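Local coordinates for O-methyltransferase, SAM-dependent (Legionella pneumophila subsp. pneumophila, PDB 3R3H), which probably transfers a methyl group from S-adenosylmethionine to an oxygen atom of an acceptor substrate that is not identified, at residues L82-I93 against K113-T124. Sequence-based numbering, arbitrary orientation.
Sequences LPDDGQVITCDI and KIKLRLGPALDT
Leu82 gives its carbonyl O to Lys113 NZ at 2.8 Å, with the ammonium above the carbonyl plane. The lysine chain bends at chi3 (-63°) and runs alongside the type I turn Pro83-Gly86, where its CD packs on the Asp84 carbonyl; NZ also bonds Ser79 O, so the lysine links the Leu82 carbonyl to the end of helix 73-80. From Val88 the two strands run parallel. Val88 N bonds Lys113 O, and Val88 O takes Lys115 N almost straight on, at 2.8 Å. Val88 CG1 lies beside Ile114 CG1, 3.8 Å away, on the face covered by helix 73-80. Ile89 points to the other face, and its CG2 lies against Arg117 CG. Thr90 N bonds Lys115 O only weakly, while Thr90 O receives Arg117 N at 2.9 Å. Thr90 OG1 is anti to the backbone N (chi1 172°) and bonds Glu66 OE2. This leaves CG2 to meet Leu116 CD1 at 3.6 Å. Cys91 SG touches Thr124 CG2, which also sits over one face of the Arg117 guanidinium, toward its rim, while NH2 of that group bonds Ser127 OG. Asp92 N bonds Arg117 O, and Asp92 O accepts Gly119 N at 3.1 Å. Ile93 CG2 packs on Ala121 CB, 3.5 Å away, where the next helix begins. Strands 87-92 and 114-118, linked through helix 102-107, form a beta-alpha-beta unit at one edge of the Rossmann-like sheet (order 3-2-1-4-5-7-6) typical of class I SAM-dependent methyltransferases.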
ATOM      1  N   LEU A  82      -7.026 -12.053  10.258  1.00 41.08           N
ATOM      2  CA  LEU A  82      -8.307 -11.714  10.865  1.00 42.58           C
ATOM      3  C   LEU A  82      -8.421 -12.248  12.287  1.00 44.34           C
ATOM      4  O   LEU A  82      -7.817 -13.269  12.637  1.00 42.85           O
ATOM      5  CB  LEU A  82      -9.465 -12.289  10.035  1.00 41.95           C
ATOM      6  CG  LEU A  82     -10.007 -11.577   8.795  1.00 41.46           C
ATOM      7  CD1 LEU A  82     -11.143 -12.375   8.184  1.00 40.22           C
ATOM      8  CD2 LEU A  82     -10.507 -10.209   9.197  1.00 42.77           C
ATOM      9  N   PRO A  83      -9.205 -11.558  13.130  1.00 46.89           N
ATOM     10  CA  PRO A  83      -9.378 -12.011  14.514  1.00 49.37           C
ATOM     11  C   PRO A  83     -10.348 -13.208  14.580  1.00 50.18           C
ATOM     12  O   PRO A  83     -11.160 -13.410  13.673  1.00 50.13           O
ATOM     13  CB  PRO A  83      -9.907 -10.759  15.217  1.00 47.17           C
ATOM     14  CG  PRO A  83     -10.686 -10.073  14.142  1.00 46.49           C
ATOM     15  CD  PRO A  83      -9.797 -10.218  12.932  1.00 46.72           C
ATOM     16  N   ASP A  84     -10.242 -13.999  15.647  1.00 51.16           N
ATOM     17  CA  ASP A  84     -11.078 -15.187  15.867  1.00 51.40           C
ATOM     18  C   ASP A  84     -12.552 -15.044  15.459  1.00 50.97           C
ATOM     19  O   ASP A  84     -13.125 -15.962  14.872  1.00 47.72           O
ATOM     20  CB  ASP A  84     -11.016 -15.596  17.345  1.00 55.40           C
ATOM     21  CG  ASP A  84      -9.613 -15.462  17.946  1.00 59.45           C
ATOM     22  OD1 ASP A  84      -9.046 -14.336  17.916  1.00 61.58           O
ATOM     23  OD2 ASP A  84      -9.090 -16.480  18.465  1.00 60.04           O
ATOM     24  N   ASP A  85     -13.160 -13.903  15.792  1.00 50.74           N
ATOM     25  CA  ASP A  85     -14.570 -13.614  15.482  1.00 49.42           C
ATOM     26  C   ASP A  85     -14.804 -13.118  14.049  1.00 49.56           C
ATOM     27  O   ASP A  85     -15.952 -12.977  13.610  1.00 47.98           O
ATOM     28  CB  ASP A  85     -15.121 -12.591  16.486  1.00 50.96           C
ATOM     29  CG  ASP A  85     -14.319 -11.285  16.508  1.00 53.25           C
ATOM     30  OD1 ASP A  85     -13.066 -11.337  16.462  1.00 53.13           O
ATOM     31  OD2 ASP A  85     -14.945 -10.203  16.580  1.00 54.22           O
ATOM     32  N   GLY A  86     -13.707 -12.863  13.334  1.00 47.51           N
ATOM     33  CA  GLY A  86     -13.767 -12.394  11.961  1.00 45.79           C
ATOM     34  C   GLY A  86     -14.201 -13.444  10.955  1.00 46.20           C
ATOM     35  O   GLY A  86     -14.342 -14.622  11.278  1.00 46.06           O
ATOM     36  N   GLN A  87     -14.390 -13.021   9.711  1.00 46.08           N
ATOM     37  CA  GLN A  87     -14.860 -13.926   8.671  1.00 45.38           C
ATOM     38  C   GLN A  87     -14.471 -13.449   7.273  1.00 44.20           C
ATOM     39  O   GLN A  87     -14.453 -12.250   7.006  1.00 44.67           O
ATOM     40  CB  GLN A  87     -16.376 -14.010   8.781  1.00 48.59           C
ATOM     41  CG  GLN A  87     -17.062 -14.974   7.861  1.00 55.39           C
ATOM     42  CD  GLN A  87     -18.552 -14.705   7.826  1.00 58.35           C
ATOM     43  OE1 GLN A  87     -19.180 -14.498   8.865  1.00 61.25           O
ATOM     44  NE2 GLN A  87     -19.128 -14.698   6.631  1.00 60.05           N
ATOM     45  N   VAL A  88     -14.151 -14.397   6.393  1.00 41.69           N
ATOM     46  CA  VAL A  88     -13.802 -14.091   5.010  1.00 37.98           C
ATOM     47  C   VAL A  88     -14.681 -14.898   4.056  1.00 38.46           C
ATOM     48  O   VAL A  88     -14.801 -16.107   4.176  1.00 38.66           O
ATOM     49  CB  VAL A  88     -12.275 -14.338   4.706  1.00 37.85           C
ATOM     50  CG1 VAL A  88     -11.719 -15.408   5.597  1.00 37.37           C
ATOM     51  CG2 VAL A  88     -12.074 -14.714   3.234  1.00 36.48           C
ATOM     52  N   ILE A  89     -15.329 -14.206   3.128  1.00 37.03           N
ATOM     53  CA  ILE A  89     -16.180 -14.853   2.144  1.00 34.06           C
ATOM     54  C   ILE A  89     -15.449 -14.830   0.803  1.00 34.74           C
ATOM     55  O   ILE A  89     -15.316 -13.786   0.172  1.00 34.28           O
ATOM     56  CB  ILE A  89     -17.522 -14.122   2.027  1.00 33.84           C
ATOM     57  CG1 ILE A  89     -18.291 -14.295   3.334  1.00 32.25           C
ATOM     58  CG2 ILE A  89     -18.315 -14.650   0.830  1.00 32.47           C
ATOM     59  CD1 ILE A  89     -19.653 -13.674   3.321  1.00 32.29           C
ATOM     60  N   THR A  90     -14.939 -15.988   0.402  1.00 34.01           N
ATOM     61  CA  THR A  90     -14.216 -16.132  -0.850  1.00 33.37           C
ATOM     62  C   THR A  90     -15.220 -16.601  -1.906  1.00 34.79           C
ATOM     63  O   THR A  90     -15.985 -17.539  -1.674  1.00 34.11           O
ATOM     64  CB  THR A  90     -13.044 -17.152  -0.678  1.00 33.33           C
ATOM     65  OG1 THR A  90     -12.439 -17.435  -1.944  1.00 34.42           O
ATOM     66  CG2 THR A  90     -13.556 -18.457  -0.069  1.00 32.08           C
ATOM     67  N   CYS A  91     -15.246 -15.925  -3.053  1.00 36.16           N
ATOM     68  CA  CYS A  91     -16.187 -16.285  -4.114  1.00 37.06           C
ATOM     69  C   CYS A  91     -15.393 -16.848  -5.272  1.00 37.69           C
ATOM     70  O   CYS A  91     -14.678 -16.095  -5.941  1.00 38.74           O
ATOM     71  CB  CYS A  91     -16.973 -15.048  -4.582  1.00 37.33           C
ATOM     72  SG  CYS A  91     -17.810 -14.058  -3.257  1.00 41.11           S
ATOM     73  N   ASP A  92     -15.489 -18.161  -5.500  1.00 37.44           N
ATOM     74  CA  ASP A  92     -14.750 -18.777  -6.599  1.00 37.86           C
ATOM     75  C   ASP A  92     -15.628 -19.039  -7.824  1.00 38.39           C
ATOM     76  O   ASP A  92     -16.474 -19.944  -7.831  1.00 37.48           O
ATOM     77  CB  ASP A  92     -14.068 -20.075  -6.160  1.00 38.76           C
ATOM     78  CG  ASP A  92     -13.051 -20.568  -7.189  1.00 41.34           C
ATOM     79  OD1 ASP A  92     -12.571 -21.722  -7.085  1.00 42.74           O
ATOM     80  OD2 ASP A  92     -12.720 -19.789  -8.111  1.00 43.79           O
ATOM     81  N   ILE A  93     -15.399 -18.222  -8.854  1.00 37.66           N
ATOM     82  CA  ILE A  93     -16.138 -18.263 -10.112  1.00 35.82           C
ATOM     83  C   ILE A  93     -15.593 -19.345 -11.029  1.00 35.71           C
ATOM     84  O   ILE A  93     -16.253 -19.754 -11.987  1.00 37.12           O
ATOM     85  CB  ILE A  93     -16.031 -16.920 -10.831  1.00 32.65           C
ATOM     86  CG1 ILE A  93     -14.601 -16.716 -11.333  1.00 32.12           C
ATOM     87  CG2 ILE A  93     -16.393 -15.808  -9.861  1.00 32.45           C
ATOM     88  CD1 ILE A  93     -14.408 -15.512 -12.206  1.00 32.60           C
ATOM     89  N   LYS A 113     -13.479 -19.880   9.634  1.00 31.62           N
ATOM     90  CA  LYS A 113     -13.570 -18.452   9.344  1.00 31.36           C
ATOM     91  C   LYS A 113     -13.790 -18.208   7.844  1.00 33.25           C
ATOM     92  O   LYS A 113     -14.301 -17.158   7.454  1.00 34.51           O
ATOM     93  CB  LYS A 113     -12.294 -17.726   9.790  1.00 30.06           C
ATOM     94  CG  LYS A 113     -11.841 -18.098  11.190  1.00 27.47           C
ATOM     95  CD  LYS A 113     -11.110 -16.973  11.919  1.00 24.98           C
ATOM     96  CE  LYS A 113      -9.819 -16.576  11.242  1.00 22.65           C
ATOM     97  NZ  LYS A 113      -8.968 -15.734  12.140  1.00 21.35           N
ATOM     98  N   ILE A 114     -13.413 -19.181   7.016  1.00 33.26           N
ATOM     99  CA  ILE A 114     -13.542 -19.074   5.570  1.00 32.20           C
ATOM    100  C   ILE A 114     -14.853 -19.666   5.027  1.00 34.03           C
ATOM    101  O   ILE A 114     -15.143 -20.851   5.189  1.00 35.46           O
ATOM    102  CB  ILE A 114     -12.342 -19.746   4.877  1.00 31.38           C
ATOM    103  CG1 ILE A 114     -11.043 -19.104   5.364  1.00 30.94           C
ATOM    104  CG2 ILE A 114     -12.445 -19.583   3.369  1.00 31.35           C
ATOM    105  CD1 ILE A 114      -9.788 -19.842   4.935  1.00 32.36           C
ATOM    106  N   LYS A 115     -15.634 -18.820   4.366  1.00 35.55           N
ATOM    107  CA  LYS A 115     -16.916 -19.204   3.800  1.00 34.71           C
ATOM    108  C   LYS A 115     -16.848 -19.184   2.263  1.00 33.72           C
ATOM    109  O   LYS A 115     -16.958 -18.130   1.645  1.00 34.89           O
ATOM    110  CB  LYS A 115     -17.995 -18.233   4.313  1.00 36.70           C
ATOM    111  CG  LYS A 115     -19.395 -18.825   4.415  1.00 43.20           C
ATOM    112  CD  LYS A 115     -19.871 -19.373   3.067  1.00 46.85           C
ATOM    113  CE  LYS A 115     -21.134 -20.213   3.192  1.00 49.03           C
ATOM    114  NZ  LYS A 115     -22.364 -19.386   3.367  1.00 52.29           N
ATOM    115  N   LEU A 116     -16.670 -20.353   1.656  1.00 31.65           N
ATOM    116  CA  LEU A 116     -16.588 -20.470   0.205  1.00 29.79           C
ATOM    117  C   LEU A 116     -17.942 -20.382  -0.505  1.00 30.96           C
ATOM    118  O   LEU A 116     -18.913 -21.018  -0.110  1.00 32.31           O
ATOM    119  CB  LEU A 116     -15.915 -21.789  -0.164  1.00 27.02           C
ATOM    120  CG  LEU A 116     -15.694 -22.106  -1.645  1.00 25.34           C
ATOM    121  CD1 LEU A 116     -14.636 -21.163  -2.235  1.00 22.95           C
ATOM    122  CD2 LEU A 116     -15.228 -23.540  -1.785  1.00 23.73           C
ATOM    123  N   ARG A 117     -18.001 -19.583  -1.564  1.00 32.47           N
ATOM    124  CA  ARG A 117     -19.230 -19.418  -2.342  1.00 33.57           C
ATOM    125  C   ARG A 117     -18.881 -19.671  -3.790  1.00 33.26           C
ATOM    126  O   ARG A 117     -18.220 -18.856  -4.419  1.00 37.11           O
ATOM    127  CB  ARG A 117     -19.769 -18.002  -2.196  1.00 33.31           C
ATOM    128  CG  ARG A 117     -20.172 -17.650  -0.787  1.00 35.03           C
ATOM    129  CD  ARG A 117     -21.461 -18.322  -0.401  1.00 38.08           C
ATOM    130  NE  ARG A 117     -22.530 -17.342  -0.230  1.00 41.61           N
ATOM    131  CZ  ARG A 117     -23.444 -17.045  -1.152  1.00 43.63           C
ATOM    132  NH1 ARG A 117     -23.444 -17.652  -2.337  1.00 43.93           N
ATOM    133  NH2 ARG A 117     -24.365 -16.127  -0.885  1.00 45.40           N
ATOM    134  N   LEU A 118     -19.314 -20.805  -4.317  1.00 33.45           N
ATOM    135  CA  LEU A 118     -19.020 -21.173  -5.699  1.00 33.60           C
ATOM    136  C   LEU A 118     -20.025 -20.591  -6.696  1.00 33.58           C
ATOM    137  O   LEU A 118     -21.186 -20.364  -6.361  1.00 34.37           O
ATOM    138  CB  LEU A 118     -19.005 -22.701  -5.824  1.00 31.00           C
ATOM    139  CG  LEU A 118     -17.914 -23.373  -5.008  1.00 31.71           C
ATOM    140  CD1 LEU A 118     -18.220 -24.847  -4.886  1.00 33.97           C
ATOM    141  CD2 LEU A 118     -16.566 -23.148  -5.684  1.00 31.18           C
ATOM    142  N   GLY A 119     -19.574 -20.348  -7.924  1.00 35.12           N
ATOM    143  CA  GLY A 119     -20.472 -19.825  -8.942  1.00 35.93           C
ATOM    144  C   GLY A 119     -20.200 -18.392  -9.367  1.00 35.69           C
ATOM    145  O   GLY A 119     -19.412 -17.687  -8.722  1.00 36.11           O
ATOM    146  N   PRO A 120     -20.841 -17.935 -10.463  1.00 36.31           N
ATOM    147  CA  PRO A 120     -20.696 -16.579 -11.009  1.00 36.47           C
ATOM    148  C   PRO A 120     -20.747 -15.507  -9.922  1.00 35.90           C
ATOM    149  O   PRO A 120     -21.745 -15.383  -9.198  1.00 36.24           O
ATOM    150  CB  PRO A 120     -21.865 -16.489 -11.987  1.00 35.17           C
ATOM    151  CG  PRO A 120     -21.918 -17.857 -12.532  1.00 34.94           C
ATOM    152  CD  PRO A 120     -21.795 -18.709 -11.281  1.00 36.43           C
ATOM    153  N   ALA A 121     -19.664 -14.736  -9.827  1.00 36.31           N
ATOM    154  CA  ALA A 121     -19.528 -13.674  -8.833  1.00 36.40           C
ATOM    155  C   ALA A 121     -20.694 -12.683  -8.755  1.00 37.43           C
ATOM    156  O   ALA A 121     -21.075 -12.234  -7.668  1.00 36.19           O
ATOM    157  CB  ALA A 121     -18.226 -12.930  -9.074  1.00 36.03           C
ATOM    158  N   LEU A 122     -21.254 -12.331  -9.906  1.00 39.38           N
ATOM    159  CA  LEU A 122     -22.372 -11.400  -9.926  1.00 41.11           C
ATOM    160  C   LEU A 122     -23.529 -11.879  -9.041  1.00 43.10           C
ATOM    161  O   LEU A 122     -24.004 -11.142  -8.177  1.00 42.51           O
ATOM    162  CB  LEU A 122     -22.860 -11.203 -11.355  1.00 41.83           C
ATOM    163  CG  LEU A 122     -23.213  -9.745 -11.660  1.00 42.86           C
ATOM    164  CD1 LEU A 122     -22.024  -9.061 -12.325  1.00 41.01           C
ATOM    165  CD2 LEU A 122     -24.446  -9.695 -12.555  1.00 43.64           C
ATOM    166  N   ASP A 123     -23.968 -13.124  -9.248  1.00 44.36           N
ATOM    167  CA  ASP A 123     -25.068 -13.702  -8.468  1.00 44.75           C
ATOM    168  C   ASP A 123     -24.753 -13.769  -6.991  1.00 44.02           C
ATOM    169  O   ASP A 123     -25.587 -13.434  -6.154  1.00 43.93           O
ATOM    170  CB  ASP A 123     -25.405 -15.112  -8.945  1.00 47.08           C
ATOM    171  CG  ASP A 123     -25.794 -15.159 -10.399  1.00 49.58           C
ATOM    172  OD1 ASP A 123     -24.874 -15.134 -11.248  1.00 51.48           O
ATOM    173  OD2 ASP A 123     -27.015 -15.213 -10.685  1.00 50.90           O
ATOM    174  N   THR A 124     -23.547 -14.218  -6.677  1.00 43.00           N
ATOM    175  CA  THR A 124     -23.124 -14.331  -5.296  1.00 42.92           C
ATOM    176  C   THR A 124     -23.167 -12.976  -4.590  1.00 43.96           C
ATOM    177  O   THR A 124     -23.509 -12.899  -3.410  1.00 44.03           O
ATOM    178  CB  THR A 124     -21.697 -14.910  -5.209  1.00 43.14           C
ATOM    179  OG1 THR A 124     -21.661 -16.208  -5.818  1.00 42.37           O
ATOM    180  CG2 THR A 124     -21.256 -15.013  -3.759  1.00 42.18           C
TER